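Local structure of ribosomal protein uL16 3-hydroxylase (Escherichia coli, 4CCL) at residues P104-D109 with R203-R208; S116-G121 with L192-N197. The protein hydroxylates an arginine of ribosomal protein uL16 at C3, using iron(II), 2-oxoglutarate and oxygen, and works as a homodimer. All blocks are in the same frame, centred on the assembly; numbering follows the deposited sequence. Where two conformers were deposited one is given.

Contact 1. Residues P104-D109 with R203-R208; sequences PDWRID and RAPNTR. With SO4 (sulfate ion), chain I.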
loop_
_atom_site.group_PDB
_atom_site.type_symbol
_atom_site.label_atom_id
_atom_site.label_comp_id
_atom_site.label_asym_id
_atom_site.label_seq_id
_atom_site.Cartn_x
_atom_site.Cartn_y
_atom_site.Cartn_z
ATOM N N PRO B 104 -16.082 22.361 -7.184
ATOM C CA PRO B 104 -15.580 22.043 -5.840
ATOM C C PRO B 104 -14.095 22.349 -5.648
ATOM O O PRO B 104 -13.290 22.050 -6.530
ATOM C CB PRO B 104 -15.820 20.533 -5.723
ATOM C CG PRO B 104 -16.889 20.235 -6.716
ATOM C CD PRO B 104 -16.648 21.178 -7.852
ATOM N N ASP B 105 -13.749 22.933 -4.503
ATOM C CA ASP B 105 -12.355 23.215 -4.163
ATOM C C ASP B 105 -11.484 21.964 -4.222
ATOM O O ASP B 105 -10.310 22.037 -4.585
ATOM C CB ASP B 105 -12.244 23.830 -2.764
ATOM C CG ASP B 105 -12.735 25.262 -2.712
ATOM O OD1 ASP B 105 -12.819 25.906 -3.779
ATOM O OD2 ASP B 105 -13.028 25.746 -1.598
ATOM N N TRP B 106 -12.054 20.819 -3.862
ATOM C CA TRP B 106 -11.271 19.590 -3.782
ATOM C C TRP B 106 -10.905 19.039 -5.164
ATOM O O TRP B 106 -9.888 18.362 -5.319
ATOM C CB TRP B 106 -11.966 18.541 -2.897
ATOM C CG TRP B 106 -13.062 17.751 -3.553
ATOM C CD1 TRP B 106 -14.391 18.066 -3.605
ATOM C CD2 TRP B 106 -12.924 16.494 -4.225
ATOM N NE1 TRP B 106 -15.084 17.089 -4.278
ATOM C CE2 TRP B 106 -14.206 16.112 -4.671
ATOM C CE3 TRP B 106 -11.838 15.655 -4.500
ATOM C CZ2 TRP B 106 -14.432 14.932 -5.376
ATOM C CZ3 TRP B 106 -12.064 14.484 -5.202
ATOM C CH2 TRP B 106 -13.350 14.132 -5.629
ATOM N N ARG B 107 -11.724 19.341 -6.166
ATOM C CA ARG B 107 -11.433 18.921 -7.536
ATOM C C ARG B 107 -10.450 19.835 -8.275
ATOM O O ARG B 107 -9.809 19.409 -9.236
ATOM C CB ARG B 107 -12.730 18.791 -8.339
ATOM C CG ARG B 107 -13.622 17.642 -7.892
ATOM C CD ARG B 107 -13.205 16.326 -8.528
ATOM N NE ARG B 107 -13.620 16.247 -9.926
ATOM C CZ ARG B 107 -12.816 16.460 -10.964
ATOM N NH1 ARG B 107 -11.541 16.762 -10.769
ATOM N NH2 ARG B 107 -13.287 16.363 -12.198
ATOM N N ILE B 108 -10.324 21.080 -7.828
ATOM C CA ILE B 108 -9.452 22.036 -8.510
ATOM C C ILE B 108 -7.996 21.786 -8.117
ATOM O O ILE B 108 -7.714 21.341 -7.005
ATOM C CB ILE B 108 -9.871 23.508 -8.236
ATOM C CG1 ILE B 108 -9.438 24.417 -9.388
ATOM C CG2 ILE B 108 -9.321 24.008 -6.908
ATOM C CD1 ILE B 108 -9.806 25.879 -9.193
ATOM N N ASP B 109 -7.069 22.048 -9.034
ATOM C CA ASP B 109 -5.666 21.767 -8.753
ATOM C C ASP B 109 -4.845 23.028 -8.518
ATOM O O ASP B 109 -4.556 23.370 -7.372
ATOM C CB ASP B 109 -5.042 20.947 -9.887
ATOM C CG ASP B 109 -3.642 20.460 -9.555
ATOM O OD1 ASP B 109 -3.287 20.444 -8.359
ATOM O OD2 ASP B 109 -2.899 20.084 -10.486
ATOM N N ARG B 203 -7.958 18.040 -10.717
ATOM C CA ARG B 203 -7.337 16.801 -10.287
ATOM C C ARG B 203 -8.385 15.803 -9.829
ATOM O O ARG B 203 -9.284 16.142 -9.061
ATOM C CB ARG B 203 -6.349 17.077 -9.152
ATOM C CG ARG B 203 -6.901 18.011 -8.090
ATOM C CD ARG B 203 -5.870 18.336 -7.026
ATOM N NE ARG B 203 -5.476 17.157 -6.263
ATOM C CZ ARG B 203 -4.742 17.198 -5.156
ATOM N NH1 ARG B 203 -4.327 18.364 -4.677
ATOM N NH2 ARG B 203 -4.429 16.074 -4.526
ATOM N N ALA B 204 -8.277 14.574 -10.316
ATOM C CA ALA B 204 -9.091 13.496 -9.786
ATOM C C ALA B 204 -8.216 12.266 -9.610
ATOM O O ALA B 204 -7.376 11.970 -10.460
ATOM C CB ALA B 204 -10.252 13.201 -10.720
ATOM N N PRO B 205 -8.418 11.540 -8.504
ATOM C CA PRO B 205 -7.645 10.327 -8.221
ATOM C C PRO B 205 -8.151 9.132 -9.015
ATOM O O PRO B 205 -9.320 9.108 -9.395
ATOM C CB PRO B 205 -7.895 10.105 -6.729
ATOM C CG PRO B 205 -9.262 10.667 -6.499
ATOM C CD PRO B 205 -9.363 11.863 -7.419
ATOM N N ASN B 206 -7.285 8.155 -9.259
ATOM C CA ASN B 206 -7.752 6.865 -9.744
ATOM C C ASN B 206 -7.760 5.858 -8.596
ATOM O O ASN B 206 -7.363 6.191 -7.481
ATOM C CB ASN B 206 -6.934 6.378 -10.948
ATOM C CG ASN B 206 -5.438 6.405 -10.702
ATOM O OD1 ASN B 206 -4.971 6.200 -9.582
ATOM N ND2 ASN B 206 -4.675 6.649 -11.761
ATOM N N THR B 207 -8.205 4.634 -8.861
ATOM C CA THR B 207 -8.395 3.656 -7.793
ATOM C C THR B 207 -7.058 3.219 -7.210
ATOM O O THR B 207 -6.928 3.013 -6.000
ATOM C CB THR B 207 -9.174 2.427 -8.289
ATOM O OG1 THR B 207 -10.368 2.858 -8.954
ATOM C CG2 THR B 207 -9.548 1.531 -7.124
ATOM N N ARG B 208 -6.076 3.083 -8.093
ATOM C CA ARG B 208 -4.707 2.752 -7.723
ATOM C C ARG B 208 -4.161 3.698 -6.653
ATOM O O ARG B 208 -3.669 3.254 -5.609
ATOM C CB ARG B 208 -3.828 2.772 -8.981
ATOM C CG ARG B 208 -2.351 3.006 -8.737
ATOM C CD ARG B 208 -1.504 2.595 -9.941
ATOM N NE ARG B 208 -1.652 3.487 -11.092
ATOM C CZ ARG B 208 -2.293 3.171 -12.215
ATOM N NH1 ARG B 208 -2.859 1.979 -12.352
ATOM N NH2 ARG B 208 -2.366 4.048 -13.205
HETATM S S SO4 I . -2.890 2.350 -16.545
HETATM O O1 SO4 I . -3.894 3.299 -17.019
HETATM O O2 SO4 I . -2.875 1.182 -17.420
HETATM O O3 SO4 I . -1.574 2.983 -16.554
HETATM O O4 SO4 I . -3.218 1.937 -15.183
HETATM O O HOH W 1 -3.268 20.903 -5.798
#
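A204 sets its methyl CB over one face of the R107 guanidinium, 3.8 Å from NH1 and off toward the rim, while at the edge of the same group NH1 gives R203 O a weak, bent hydrogen bond (2.9 Å). CG of R107 lies 3.6 Å above the centre of the W106 ring, whose edge meets CD of P205 at CZ3. Here, at one end of the JmjC (cupin-type) sheet, the turn entering strand 108-116 meets the exit of its antiparallel neighbour, strand 195-202. R107 is bent at chi2 and chi3 (-84° and -76°), which folds its tip back to R203; NE and NH2 form salt bridges with D230 of the second subunit and with D130. Replacing R107 with alanine would probably cost both aspartates this salt-bridge partner and remove the CG packed on one face of W106. R203 N donates to R107 O (2.7 Å). Beyond it the R203 and D109 side chains cross at about a right angle. D109 OD1 lies well out of the R203 guanidinium plane, so no N-H points at it; OD2 pairs with R276, and R203 NH1 binds Q274 O. A water 2.6 Å from D109 OD1 takes a weak bond from R203 NH1 (3.0 Å).

Contact 2. Residues S116-G121 with L192-N197; sequences SVPGGG and LENAMN
S116 and A195 face each other as an antiparallel hydrogen-bonded pair, the last rung between strand 108-116 and the start of strand 195-202. S116 N reaches A195 O and A195 N reaches S116 O, each at 2.9 Å. Their side chains lie on the same face of the sheet, OG of S116 beside the methyl CB of A195 at 3.8 Å, and both touch R140. A water 2.8 Å from S116 OG also gives A195 O a weak bond, so it spans the serine hydroxyl and the backbone of the facing strand.

P118 carries the contact past the end of the pairing. CG of P118 lies 3.2 Å from the backbone L192 O, and CD of P118 lies 3.3 Å from the side-chain oxygen N194 OD1. That amide oxygen also lies 3.5 Å from V117 CA, with the V117 and N194 side chains side by side and pointing the same way.

P118 and G119 form the corners of a type II beta turn from V117 to G120, closed by G120 N to V117 O (2.7 Å). G119, at phi 86°, has backbone angles that call for glycine, since a CB there would be jammed against the carbonyl O of P118. This is a strand end opening into a turn at the rim of the JmjC double-stranded beta-helix, beside R140, a residue inferred to bind substrate.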
loop_
_atom_site.group_PDB
_atom_site.type_symbol
_atom_site.label_atom_id
_atom_site.label_comp_id
_atom_site.label_asym_id
_atom_site.label_seq_id
_atom_site.Cartn_x
_atom_site.Cartn_y
_atom_site.Cartn_z
ATOM N N SER B 116 4.444 31.872 -24.850
ATOM C CA SER B 116 4.941 31.338 -26.110
ATOM C C SER B 116 5.156 32.405 -27.184
ATOM O O SER B 116 4.293 33.245 -27.426
ATOM C CB SER B 116 4.008 30.238 -26.630
ATOM O OG SER B 116 2.658 30.672 -26.633
ATOM N N VAL B 117 6.320 32.360 -27.821
ATOM C CA VAL B 117 6.602 33.167 -29.000
ATOM C C VAL B 117 5.970 32.433 -30.185
ATOM O O VAL B 117 5.631 31.259 -30.048
ATOM C CB VAL B 117 8.119 33.313 -29.195
ATOM C CG1 VAL B 117 8.736 34.016 -27.999
ATOM C CG2 VAL B 117 8.750 31.953 -29.402
ATOM N N PRO B 118 5.788 33.113 -31.336
ATOM C CA PRO B 118 5.098 32.482 -32.472
ATOM C C PRO B 118 5.654 31.113 -32.856
ATOM O O PRO B 118 6.866 30.943 -32.975
ATOM C CB PRO B 118 5.336 33.475 -33.609
ATOM C CG PRO B 118 5.412 34.786 -32.934
ATOM C CD PRO B 118 6.064 34.539 -31.599
ATOM N N GLY B 119 4.759 30.150 -33.044
ATOM C CA GLY B 119 5.148 28.777 -33.306
ATOM C C GLY B 119 5.392 27.995 -32.028
ATOM O O GLY B 119 5.434 26.764 -32.042
ATOM N N GLY B 120 5.548 28.713 -30.920
ATOM C CA GLY B 120 5.814 28.094 -29.635
ATOM C C GLY B 120 4.619 27.333 -29.097
ATOM O O GLY B 120 3.474 27.762 -29.248
ATOM N N GLY B 121 4.886 26.198 -28.460
ATOM C CA GLY B 121 3.820 25.355 -27.955
ATOM C C GLY B 121 4.303 24.001 -27.477
ATOM O O GLY B 121 5.464 23.644 -27.659
ATOM N N LEU B 192 0.375 32.683 -32.226
ATOM C CA LEU B 192 0.442 33.454 -33.457
ATOM C C LEU B 192 1.248 34.708 -33.132
ATOM O O LEU B 192 2.327 34.920 -33.688
ATOM C CB LEU B 192 -0.962 33.788 -33.965
ATOM C CG LEU B 192 -1.820 32.559 -34.284
ATOM C CD1 LEU B 192 -3.107 32.953 -34.998
ATOM C CD2 LEU B 192 -1.032 31.553 -35.108
ATOM N N GLU B 193 0.710 35.534 -32.241
ATOM C CA GLU B 193 1.495 36.620 -31.673
ATOM C C GLU B 193 2.082 36.137 -30.351
ATOM O O GLU B 193 1.840 34.999 -29.947
ATOM C CB GLU B 193 0.646 37.880 -31.482
ATOM C CG GLU B 193 0.266 38.582 -32.784
ATOM C CD GLU B 193 -1.132 38.231 -33.256
ATOM O OE1 GLU B 193 -2.106 38.670 -32.607
ATOM O OE2 GLU B 193 -1.258 37.516 -34.274
ATOM N N ASN B 194 2.876 36.975 -29.688
ATOM C CA ASN B 194 3.456 36.610 -28.398
ATOM C C ASN B 194 2.329 36.397 -27.402
ATOM O O ASN B 194 1.503 37.281 -27.196
ATOM C CB ASN B 194 4.377 37.719 -27.891
ATOM C CG ASN B 194 5.825 37.516 -28.292
ATOM O OD1 ASN B 194 6.160 36.589 -29.028
ATOM N ND2 ASN B 194 6.695 38.395 -27.806
ATOM N N ALA B 195 2.306 35.236 -26.756
ATOM C CA ALA B 195 1.104 34.826 -26.043
ATOM C C ALA B 195 1.300 34.363 -24.602
ATOM O O ALA B 195 2.313 33.755 -24.251
ATOM C CB ALA B 195 0.384 33.766 -26.834
HETATM N N MSE B 196 0.298 34.663 -23.781
HETATM C CA MSE B 196 0.227 34.190 -22.406
HETATM C C MSE B 196 -1.046 33.372 -22.207
HETATM O O MSE B 196 -2.148 33.831 -22.514
HETATM C CB MSE B 196 0.256 35.371 -21.432
HETATM C CG MSE B 196 1.605 36.064 -21.350
HETATM SE SE MSE B 196 2.816 35.185 -20.097
HETATM C CE MSE B 196 2.389 36.226 -18.508
ATOM N N ASN B 197 -0.886 32.152 -21.705
ATOM C CA ASN B 197 -2.023 31.281 -21.435
ATOM C C ASN B 197 -2.071 30.863 -19.974
ATOM O O ASN B 197 -1.041 30.544 -19.371
ATOM C CB ASN B 197 -1.989 30.043 -22.334
ATOM C CG ASN B 197 -2.736 30.249 -23.639
ATOM O OD1 ASN B 197 -3.154 29.287 -24.284
ATOM N ND2 ASN B 197 -2.910 31.505 -24.032
HETATM O O HOH W 2 1.355 30.504 -24.146
#

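How the contacts relate
From the N terminus, the chain passes through 104-109 into strand 108-116, leaves it at 116-121, and passes the iron ligands H125 and D127 in the loop before strand 131-135, then H187 at the start of strand 187-191. It returns at 192-197, where contact 2 closes its loop, and follows strand 195-202 to 203-208, where contact 1 closes the wider one. The two loops are therefore nested, the contact 2 loop within that of contact 1. Strands 108-116 and 195-202 are antiparallel neighbours, and the contacts lie at their two ends, with centres 30 Å apart. Contact 2 joins strand ends at a turn near R140; contact 1 fixes the segment leading to helix 207-220 against the entry to strand 108-116, beside the second subunit.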